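Endoglucanase (Humicola insolens, PDB 1DYS) hydrolyses internal beta-1,4-glucosidic linkages of cellulose as a glycoside hydrolase family 6 enzyme and takes part in the recycling of plant biomass. Local coordinates at residues N219-N224 with W308-G313; Q267-L272 with E314-C319; S15-K20 with V47-W52. All blocks are in the same frame, centred on the assembly; numbering follows the deposited sequence.

Contact 1: residues N219-N224 with W308-G313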
loop_
_atom_site.group_PDB
_atom_site.type_symbol
_atom_site.label_atom_id
_atom_site.label_comp_id
_atom_site.label_asym_id
_atom_site.label_seq_id
_atom_site.Cartn_x
_atom_site.Cartn_y
_atom_site.Cartn_z
ATOM N N ASN A 219 8.672 20.210 4.443
ATOM C CA ASN A 219 7.763 20.340 3.316
ATOM C C ASN A 219 7.728 19.080 2.456
ATOM O O ASN A 219 7.202 19.182 1.312
ATOM C CB ASN A 219 8.100 21.557 2.428
ATOM C CG ASN A 219 6.880 22.196 1.763
ATOM O OD1 ASN A 219 5.888 22.336 2.478
ATOM N ND2 ASN A 219 7.038 22.553 0.490
ATOM N N VAL A 220 8.292 17.962 2.916
ATOM C CA VAL A 220 8.290 16.754 2.084
ATOM C C VAL A 220 6.845 16.308 1.907
ATOM O O VAL A 220 6.043 16.150 2.811
ATOM C CB VAL A 220 9.133 15.625 2.702
ATOM C CG1 VAL A 220 8.957 14.378 1.823
ATOM C CG2 VAL A 220 10.574 16.100 2.824
ATOM N N SER A 221 6.443 16.162 0.647
ATOM C CA SER A 221 5.111 15.851 0.206
ATOM C C SER A 221 4.112 16.965 0.454
ATOM O O SER A 221 2.948 16.682 0.196
ATOM C CB SER A 221 4.535 14.566 0.821
ATOM O OG SER A 221 5.550 13.546 0.766
ATOM N N ASN A 222 4.563 18.131 0.882
ATOM C CA ASN A 222 3.641 19.223 1.159
ATOM C C ASN A 222 3.787 20.214 -0.004
ATOM O O ASN A 222 4.286 19.889 -1.062
ATOM C CB ASN A 222 3.762 19.848 2.545
ATOM C CG ASN A 222 2.414 20.219 3.096
ATOM O OD1 ASN A 222 1.838 21.218 2.668
ATOM N ND2 ASN A 222 1.865 19.434 4.034
ATOM N N TYR A 223 3.108 21.339 0.183
ATOM C CA TYR A 223 2.924 22.315 -0.879
ATOM C C TYR A 223 3.249 23.743 -0.453
ATOM O O TYR A 223 2.918 24.672 -1.223
ATOM C CB TYR A 223 1.433 22.251 -1.252
ATOM C CG TYR A 223 0.858 20.882 -1.545
ATOM C CD1 TYR A 223 0.348 20.071 -0.520
ATOM C CD2 TYR A 223 0.859 20.389 -2.848
ATOM C CE1 TYR A 223 -0.147 18.812 -0.817
ATOM C CE2 TYR A 223 0.343 19.132 -3.144
ATOM C CZ TYR A 223 -0.144 18.365 -2.109
ATOM O OH TYR A 223 -0.707 17.134 -2.382
ATOM N N ASN A 224 3.838 23.919 0.728
ATOM C CA ASN A 224 4.146 25.273 1.191
ATOM C C ASN A 224 5.223 25.905 0.311
ATOM O O ASN A 224 6.053 25.238 -0.284
ATOM C CB ASN A 224 4.648 25.220 2.620
ATOM C CG ASN A 224 3.720 24.642 3.655
ATOM O OD1 ASN A 224 2.517 24.645 3.418
ATOM N ND2 ASN A 224 4.249 24.189 4.794
ATOM N N TRP A 308 13.774 18.328 -4.567
ATOM C CA TRP A 308 12.488 17.664 -4.792
ATOM C C TRP A 308 12.578 16.275 -4.115
ATOM O O TRP A 308 13.494 15.478 -4.393
ATOM C CB TRP A 308 12.080 17.459 -6.236
ATOM C CG TRP A 308 11.723 18.662 -7.035
ATOM C CD1 TRP A 308 11.888 19.958 -6.689
ATOM C CD2 TRP A 308 11.099 18.636 -8.321
ATOM N NE1 TRP A 308 11.391 20.783 -7.698
ATOM C CE2 TRP A 308 10.923 19.990 -8.699
ATOM C CE3 TRP A 308 10.681 17.610 -9.186
ATOM C CZ2 TRP A 308 10.361 20.297 -9.947
ATOM C CZ3 TRP A 308 10.129 17.928 -10.404
ATOM C CH2 TRP A 308 9.951 19.276 -10.757
ATOM N N VAL A 309 11.618 16.042 -3.204
ATOM C CA VAL A 309 11.640 14.749 -2.495
ATOM C C VAL A 309 10.419 13.946 -2.930
ATOM O O VAL A 309 10.581 12.888 -3.491
ATOM C CB VAL A 309 11.659 15.028 -0.986
ATOM C CG1 VAL A 309 11.837 13.703 -0.245
ATOM C CG2 VAL A 309 12.755 16.007 -0.581
ATOM N N LYS A 310 9.180 14.447 -2.674
ATOM C CA LYS A 310 8.032 13.703 -3.195
ATOM C C LYS A 310 8.051 13.752 -4.708
ATOM O O LYS A 310 8.241 14.830 -5.298
ATOM C CB LYS A 310 6.776 14.460 -2.739
ATOM C CG LYS A 310 5.466 14.120 -3.404
ATOM C CD LYS A 310 4.929 12.753 -2.990
ATOM C CE LYS A 310 3.781 12.427 -3.949
ATOM N NZ LYS A 310 3.058 11.195 -3.444
ATOM N N PRO A 311 7.795 12.668 -5.367
ATOM C CA PRO A 311 7.717 12.633 -6.846
ATOM C C PRO A 311 6.368 13.153 -7.319
ATOM O O PRO A 311 5.399 12.382 -7.253
ATOM C CB PRO A 311 7.925 11.179 -7.280
ATOM C CG PRO A 311 8.505 10.580 -5.996
ATOM C CD PRO A 311 7.751 11.294 -4.876
ATOM N N GLY A 312 6.236 14.405 -7.734
ATOM C CA GLY A 312 4.963 14.971 -8.114
ATOM C C GLY A 312 4.441 14.250 -9.361
ATOM O O GLY A 312 5.144 14.176 -10.369
ATOM N N GLY A 313 3.217 13.756 -9.186
ATOM C CA GLY A 313 2.557 12.945 -10.207
ATOM C C GLY A 313 2.212 11.588 -9.568
ATOM O O GLY A 313 1.243 10.947 -9.977
#

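Contact 2: residues Q267-L272 with E314-C319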
loop_
_atom_site.group_PDB
_atom_site.type_symbol
_atom_site.label_atom_id
_atom_site.label_comp_id
_atom_site.label_asym_id
_atom_site.label_seq_id
_atom_site.Cartn_x
_atom_site.Cartn_y
_atom_site.Cartn_z
ATOM N N GLN A 267 10.459 21.352 -2.737
ATOM C CA GLN A 267 9.608 22.239 -3.526
ATOM C C GLN A 267 9.114 21.444 -4.725
ATOM O O GLN A 267 8.753 21.999 -5.747
ATOM C CB GLN A 267 10.300 23.525 -4.031
ATOM C CG GLN A 267 10.631 24.523 -2.927
ATOM C CD GLN A 267 9.380 25.211 -2.389
ATOM O OE1 GLN A 267 8.940 26.229 -2.933
ATOM N NE2 GLN A 267 8.825 24.645 -1.351
ATOM N N SER A 268 8.982 20.097 -4.575
ATOM C CA SER A 268 8.470 19.274 -5.671
ATOM C C SER A 268 7.091 19.720 -6.111
ATOM O O SER A 268 6.765 19.664 -7.305
ATOM C CB SER A 268 8.381 17.800 -5.224
ATOM O OG SER A 268 7.555 17.725 -4.041
ATOM N N ARG A 269 6.252 20.171 -5.201
ATOM C CA ARG A 269 4.909 20.663 -5.531
ATOM C C ARG A 269 4.651 21.896 -4.669
ATOM O O ARG A 269 4.981 21.880 -3.489
ATOM C CB ARG A 269 3.836 19.625 -5.150
ATOM C CG ARG A 269 3.991 18.310 -5.907
ATOM C CD ARG A 269 2.899 17.295 -5.610
ATOM N NE ARG A 269 2.972 16.877 -4.190
ATOM C CZ ARG A 269 2.108 15.999 -3.693
ATOM N NH1 ARG A 269 1.138 15.494 -4.426
ATOM N NH2 ARG A 269 2.199 15.638 -2.396
ATOM N N VAL A 270 4.153 22.981 -5.251
ATOM C CA VAL A 270 3.822 24.192 -4.523
ATOM C C VAL A 270 2.369 24.578 -4.845
ATOM O O VAL A 270 2.023 24.686 -6.013
ATOM C CB VAL A 270 4.774 25.344 -4.918
ATOM C CG1 VAL A 270 4.395 26.593 -4.111
ATOM C CG2 VAL A 270 6.230 25.035 -4.610
ATOM N N ALA A 271 1.591 24.761 -3.786
ATOM C CA ALA A 271 0.205 25.182 -3.965
ATOM C C ALA A 271 0.187 26.604 -4.512
ATOM O O ALA A 271 0.993 27.473 -4.151
ATOM C CB ALA A 271 -0.472 25.150 -2.594
ATOM N N LEU A 272 -0.761 26.829 -5.408
ATOM C CA LEU A 272 -1.020 28.122 -6.004
ATOM C C LEU A 272 -2.162 28.747 -5.203
ATOM O O LEU A 272 -2.722 28.136 -4.275
ATOM C CB LEU A 272 -1.418 28.022 -7.482
ATOM C CG LEU A 272 -0.584 27.034 -8.318
ATOM C CD1 LEU A 272 -1.111 26.874 -9.740
ATOM C CD2 LEU A 272 0.873 27.470 -8.383
ATOM N N GLU A 314 2.939 11.200 -8.522
ATOM C CA GLU A 314 2.542 9.994 -7.764
ATOM C C GLU A 314 1.440 10.391 -6.785
ATOM O O GLU A 314 1.642 11.324 -6.034
ATOM C CB GLU A 314 3.765 9.513 -6.937
ATOM C CG GLU A 314 4.765 8.800 -7.821
ATOM C CD GLU A 314 5.953 8.137 -7.173
ATOM O OE1 GLU A 314 6.020 8.117 -5.927
ATOM O OE2 GLU A 314 6.855 7.641 -7.891
ATOM N N SER A 315 0.281 9.752 -6.808
ATOM C CA SER A 315 -0.814 10.157 -5.953
ATOM C C SER A 315 -0.488 10.058 -4.471
ATOM O O SER A 315 0.242 9.182 -4.014
ATOM C CB SER A 315 -2.031 9.304 -6.288
ATOM O OG SER A 315 -3.179 9.636 -5.540
ATOM N N ASP A 316 -1.115 10.961 -3.733
ATOM C CA ASP A 316 -1.063 10.932 -2.289
ATOM C C ASP A 316 -2.085 9.924 -1.707
ATOM O O ASP A 316 -1.984 9.602 -0.528
ATOM C CB ASP A 316 -1.367 12.306 -1.703
ATOM C CG ASP A 316 -0.292 13.322 -2.083
ATOM O OD1 ASP A 316 0.887 12.934 -2.040
ATOM O OD2 ASP A 316 -0.732 14.447 -2.411
ATOM N N GLY A 317 -3.095 9.602 -2.524
ATOM C CA GLY A 317 -4.192 8.719 -2.067
ATOM C C GLY A 317 -5.400 8.983 -2.963
ATOM O O GLY A 317 -5.365 9.913 -3.778
ATOM N N GLN A 318 -6.501 8.260 -2.783
ATOM C CA GLN A 318 -7.692 8.421 -3.605
ATOM C C GLN A 318 -8.557 9.532 -3.015
ATOM O O GLN A 318 -9.581 9.292 -2.385
ATOM C CB GLN A 318 -8.472 7.111 -3.677
ATOM C CG GLN A 318 -7.659 5.918 -4.077
ATOM C CD GLN A 318 -8.465 4.620 -4.104
ATOM O OE1 GLN A 318 -8.232 3.847 -3.189
ATOM N NE2 GLN A 318 -9.293 4.604 -5.138
ATOM N N CYS A 319 -8.070 10.764 -3.206
ATOM C CA CYS A 319 -8.661 11.912 -2.565
ATOM C C CYS A 319 -8.144 13.168 -3.263
ATOM O O CYS A 319 -7.286 13.077 -4.145
ATOM C CB CYS A 319 -8.269 11.914 -1.087
ATOM S SG CYS A 319 -6.655 11.402 -0.507
#

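Contact 3: residues S15-K20 with V47-W52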
loop_
_atom_site.group_PDB
_atom_site.type_symbol
_atom_site.label_atom_id
_atom_site.label_comp_id
_atom_site.label_asym_id
_atom_site.label_seq_id
_atom_site.Cartn_x
_atom_site.Cartn_y
_atom_site.Cartn_z
ATOM N N SER A 15 15.441 7.723 -11.746
ATOM C CA SER A 15 15.118 7.074 -13.000
ATOM C C SER A 15 13.719 6.480 -13.037
ATOM O O SER A 15 13.114 6.473 -14.120
ATOM C CB SER A 15 16.162 6.008 -13.345
ATOM O OG SER A 15 16.298 5.138 -12.233
ATOM N N ASP A 16 13.216 6.014 -11.892
ATOM C CA ASP A 16 11.857 5.449 -11.941
ATOM C C ASP A 16 10.843 6.553 -12.226
ATOM O O ASP A 16 9.924 6.427 -13.057
ATOM C CB ASP A 16 11.565 4.742 -10.629
ATOM C CG ASP A 16 10.171 4.107 -10.679
ATOM O OD1 ASP A 16 9.758 3.504 -11.704
ATOM O OD2 ASP A 16 9.486 4.285 -9.657
ATOM N N TYR A 17 10.996 7.662 -11.476
ATOM C CA TYR A 17 10.130 8.807 -11.698
ATOM C C TYR A 17 10.229 9.333 -13.108
ATOM O O TYR A 17 9.270 9.674 -13.812
ATOM C CB TYR A 17 10.525 9.900 -10.702
ATOM C CG TYR A 17 9.760 11.188 -10.713
ATOM C CD1 TYR A 17 8.381 11.258 -10.864
ATOM C CD2 TYR A 17 10.460 12.390 -10.557
ATOM C CE1 TYR A 17 7.735 12.486 -10.833
ATOM C CE2 TYR A 17 9.818 13.621 -10.533
ATOM C CZ TYR A 17 8.458 13.642 -10.673
ATOM O OH TYR A 17 7.769 14.833 -10.642
ATOM N N SER A 18 11.443 9.523 -13.628
ATOM C CA SER A 18 11.628 9.950 -15.016
ATOM C C SER A 18 10.947 9.033 -16.021
ATOM O O SER A 18 10.337 9.503 -16.987
ATOM C CB SER A 18 13.147 10.029 -15.261
ATOM O OG SER A 18 13.623 11.325 -14.942
ATOM N N SER A 19 10.951 7.723 -15.774
ATOM C CA SER A 19 10.247 6.800 -16.663
ATOM C C SER A 19 8.738 7.025 -16.652
ATOM O O SER A 19 8.075 7.061 -17.696
ATOM C CB SER A 19 10.594 5.345 -16.297
ATOM O OG SER A 19 11.962 5.107 -16.528
ATOM N N LYS A 20 8.196 7.224 -15.443
ATOM C CA LYS A 20 6.766 7.443 -15.302
ATOM C C LYS A 20 6.314 8.731 -15.986
ATOM O O LYS A 20 5.240 8.788 -16.591
ATOM C CB LYS A 20 6.392 7.487 -13.818
ATOM C CG LYS A 20 6.723 6.160 -13.115
ATOM C CD LYS A 20 6.204 6.297 -11.699
ATOM C CE LYS A 20 6.850 5.413 -10.686
ATOM N NZ LYS A 20 6.155 5.511 -9.372
ATOM N N VAL A 47 16.109 17.328 -13.524
ATOM C CA VAL A 47 15.668 17.738 -12.179
ATOM C C VAL A 47 15.797 16.558 -11.213
ATOM O O VAL A 47 15.157 15.557 -11.516
ATOM C CB VAL A 47 14.213 18.210 -12.246
ATOM C CG1 VAL A 47 13.606 18.484 -10.888
ATOM C CG2 VAL A 47 14.098 19.537 -13.044
ATOM N N GLY A 48 16.690 16.688 -10.223
ATOM C CA GLY A 48 16.868 15.518 -9.336
ATOM C C GLY A 48 15.662 15.341 -8.416
ATOM O O GLY A 48 15.038 16.317 -8.048
ATOM N N THR A 49 15.380 14.076 -8.081
ATOM C CA THR A 49 14.294 13.786 -7.145
ATOM C C THR A 49 14.799 12.679 -6.213
ATOM O O THR A 49 15.568 11.837 -6.684
ATOM C CB THR A 49 13.042 13.367 -7.904
ATOM O OG1 THR A 49 12.621 14.496 -8.703
ATOM C CG2 THR A 49 11.868 13.195 -6.934
ATOM N N PHE A 50 14.432 12.712 -4.926
ATOM C CA PHE A 50 14.839 11.582 -4.099
ATOM C C PHE A 50 14.142 10.279 -4.486
ATOM O O PHE A 50 13.073 10.242 -5.102
ATOM C CB PHE A 50 14.357 11.893 -2.657
ATOM C CG PHE A 50 15.283 12.787 -1.900
ATOM C CD1 PHE A 50 15.696 13.999 -2.411
ATOM C CD2 PHE A 50 15.766 12.391 -0.661
ATOM C CE1 PHE A 50 16.559 14.799 -1.705
ATOM C CE2 PHE A 50 16.662 13.177 0.054
ATOM C CZ PHE A 50 17.063 14.415 -0.466
ATOM N N TYR A 51 14.820 9.192 -4.105
ATOM C CA TYR A 51 14.282 7.821 -4.220
ATOM C C TYR A 51 13.675 7.414 -2.883
ATOM O O TYR A 51 14.360 7.489 -1.838
ATOM C CB TYR A 51 15.474 6.889 -4.503
ATOM C CG TYR A 51 16.095 6.972 -5.888
ATOM C CD1 TYR A 51 16.951 8.039 -6.162
ATOM C CD2 TYR A 51 15.900 6.028 -6.868
ATOM C CE1 TYR A 51 17.574 8.184 -7.381
ATOM C CE2 TYR A 51 16.526 6.151 -8.107
ATOM C CZ TYR A 51 17.347 7.236 -8.354
ATOM O OH TYR A 51 17.944 7.342 -9.592
ATOM N N TRP A 52 12.423 6.965 -2.874
ATOM C CA TRP A 52 11.755 6.554 -1.672
ATOM C C TRP A 52 11.915 5.059 -1.386
ATOM O O TRP A 52 11.493 4.215 -2.165
ATOM C CB TRP A 52 10.263 6.871 -1.745
ATOM C CG TRP A 52 9.986 8.353 -1.644
ATOM C CD1 TRP A 52 10.343 9.332 -2.528
ATOM C CD2 TRP A 52 9.316 9.019 -0.551
ATOM N NE1 TRP A 52 9.887 10.554 -2.113
ATOM C CE2 TRP A 52 9.263 10.375 -0.889
ATOM C CE3 TRP A 52 8.748 8.571 0.648
ATOM C CZ2 TRP A 52 8.644 11.316 -0.045
ATOM C CZ3 TRP A 52 8.144 9.504 1.481
ATOM C CH2 TRP A 52 8.089 10.868 1.117
#

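Contact 1: residues N219-N224 with W308-G313
Val-220 and Val-309 meet through their methyl groups, with the two side chains crossing at about a right angle. The closest pair is CG1 of Val-220 and CG1 of Val-309, 3.6 Å apart. In each valine CG1 is anti to the backbone N (chi1 175° in Val-220), which leaves CG2 anti to the carbonyl carbon; the second branches also meet, CG2 of Val-220 lying 4.0 Å from CG2 of Val-309. One residue on, Lys-310 lays its CB against the Ser-221 backbone, with Lys-310 CB 3.7 Å from Ser-221 CA. The Lys-310 chain bends at chi2 (72°) and passes Ser-221 OG at CD, 3.9 Å away, before NZ turns off to the carbonyl of Glu-314 and the carboxylate of Asp-316. Both segments follow strands of the parallel sheet at the heart of the family 6 barrel-like fold, 215-218 and 303-307, and their loops contribute Asn-222 and Lys-310, probable substrate-binding residues. A type II turn shapes the first loop, closed by Asn-222 N to Asn-219 O at 2.9 Å. Its neck is drawn together by the Asn-219 amide: OD1 receives Asn-224 N at 3.1 Å on an in-plane lone pair, while ND2 gives a weak bond back to Asn-224 O. Asn-222 OD1 in turn takes Tyr-223 N at 2.8 Å, with the donor tilted 24° from the carbonyl plane, and it is also bound by Arg-276. With only the single methyl of an alanine in place of Val-220, the two Val-309 branches would probably lose their partners and a gap would open between the two loops, beside Trp-52 and Ile-135. Trp-52 touches Val-220 and Ser-221 and hydrogen-bonds the carbonyl of Val-309 through its indole NH.

Contact 2: residues Q267-L272 with E314-C319
An end-on, two-nitrogen salt bridge between Arg-269 and Asp-316 joins residues 267-272 to the loop that carries Glu-314, a probable substrate-binding residue; Asp-316 also lies close to two others, Lys-310 and Trp-282. Arg-269 NH1 donates to Asp-316 OD2 at 2.9 Å, and Arg-269 NH2 donates to Asp-316 OD1 at 3.0 Å. A third, weak bond runs diagonally from Arg-269 NH2 to Asp-316 OD2 at 3.2 Å. The carboxylate sits at the guanidinium edge and is met on the syn sides of its oxygens, yet the two planes are turned 64° apart, so the pairing is twisted rather than coplanar. The twist shows at OD2, where NH1 arrives 30° out of the carboxylate plane. The side chains approach from opposite directions across a wide backbone gap: the nearest alpha carbons, those of Arg-269 and Glu-314, are 11.2 Å apart. Arg-269 reaches across to Asp-316 with its chain extended at chi2 and bent once beyond, at chi3 (-65°). Each partner is further held from outside the pair. Arg-269 NH2 also bonds the carbonyl of Ser-221, while Asp-316 OD1 pairs with Lys-310 NZ and OD2 accepts from the backbone N of Asn-284, which together restrict rotation of the carboxylate. Around Asp-316 the chain is bent by an ST turn, in which Ser-315 OG receives Gly-317 N at 3.0 Å. Farther on, Cys-319 is disulfide-bonded to Cys-283, and the backbone N of Gln-318 reaches the side chain of Gln-318 of the second subunit. The arginine side chain packs against Tyr-334 and Leu-338 of helix 332-340, and Val-270 and Ala-271 belong to a short strand that pairs antiparallel with strand 288-289.

Contact 3: residues S15-K20 with V47-W52
Tyr-17 and Thr-49 form the tight, buried part of this contact, their side chains crossing at about a right angle. The hydroxyl OG1 of Thr-49 approaches the CD2-CE2 bond of the Tyr-17 ring obliquely, 3.5 Å from both atoms, while CB of Thr-49 follows at 3.8 Å from CD2. A chi1 of -179° stretches Tyr-17 away from its own backbone N and sets the ring against Thr-49, in the loop that leads into strand 51-53; its OH goes on to the carbonyl of Gly-312. The second meeting point is slacker: Ser-15 N gives Tyr-51 OH a weak bond of 3.3 Å, and Ser-15 OG stays 3.8 Å from that same OH. Asn-68 ND2 bonds both of these hydroxyls and so links them. On the more open side of the helix, Lys-20 NZ makes a long salt bridge of 3.6 Å with Asp-16 OD2 and also pairs with Glu-314, while Asp-16 packs on Gln-106 of the second subunit. Strands 10-11 and 51-53 both run parallel to strand 79-85, and helices 15-29 and 34-46 connect them: a beta-alpha-beta crossover with its first helix turn packed against the approach to the returning strand.

From the N terminus, contact 3 comes first: it closes the helical passage between residues 15-20 and 47-52 and is complete before the others begin. Contact 1 closes a long excursion of 83 residues from 219-224 to 308-313, and contact 2 a shorter one of 41 residues from 267-272 to 314-319. These two cross, since 267-272 falls inside the span of contact 1 whereas 314-319 follows it directly, and they touch through backbone pairing of Tyr-223 with Ala-271. Contact 3 reaches both others through its side chains. Together they tie the N-terminal helix and strand 51-53 to the loops after strands 215-218, 262-266 and 303-307, where several probable substrate-binding residues lie.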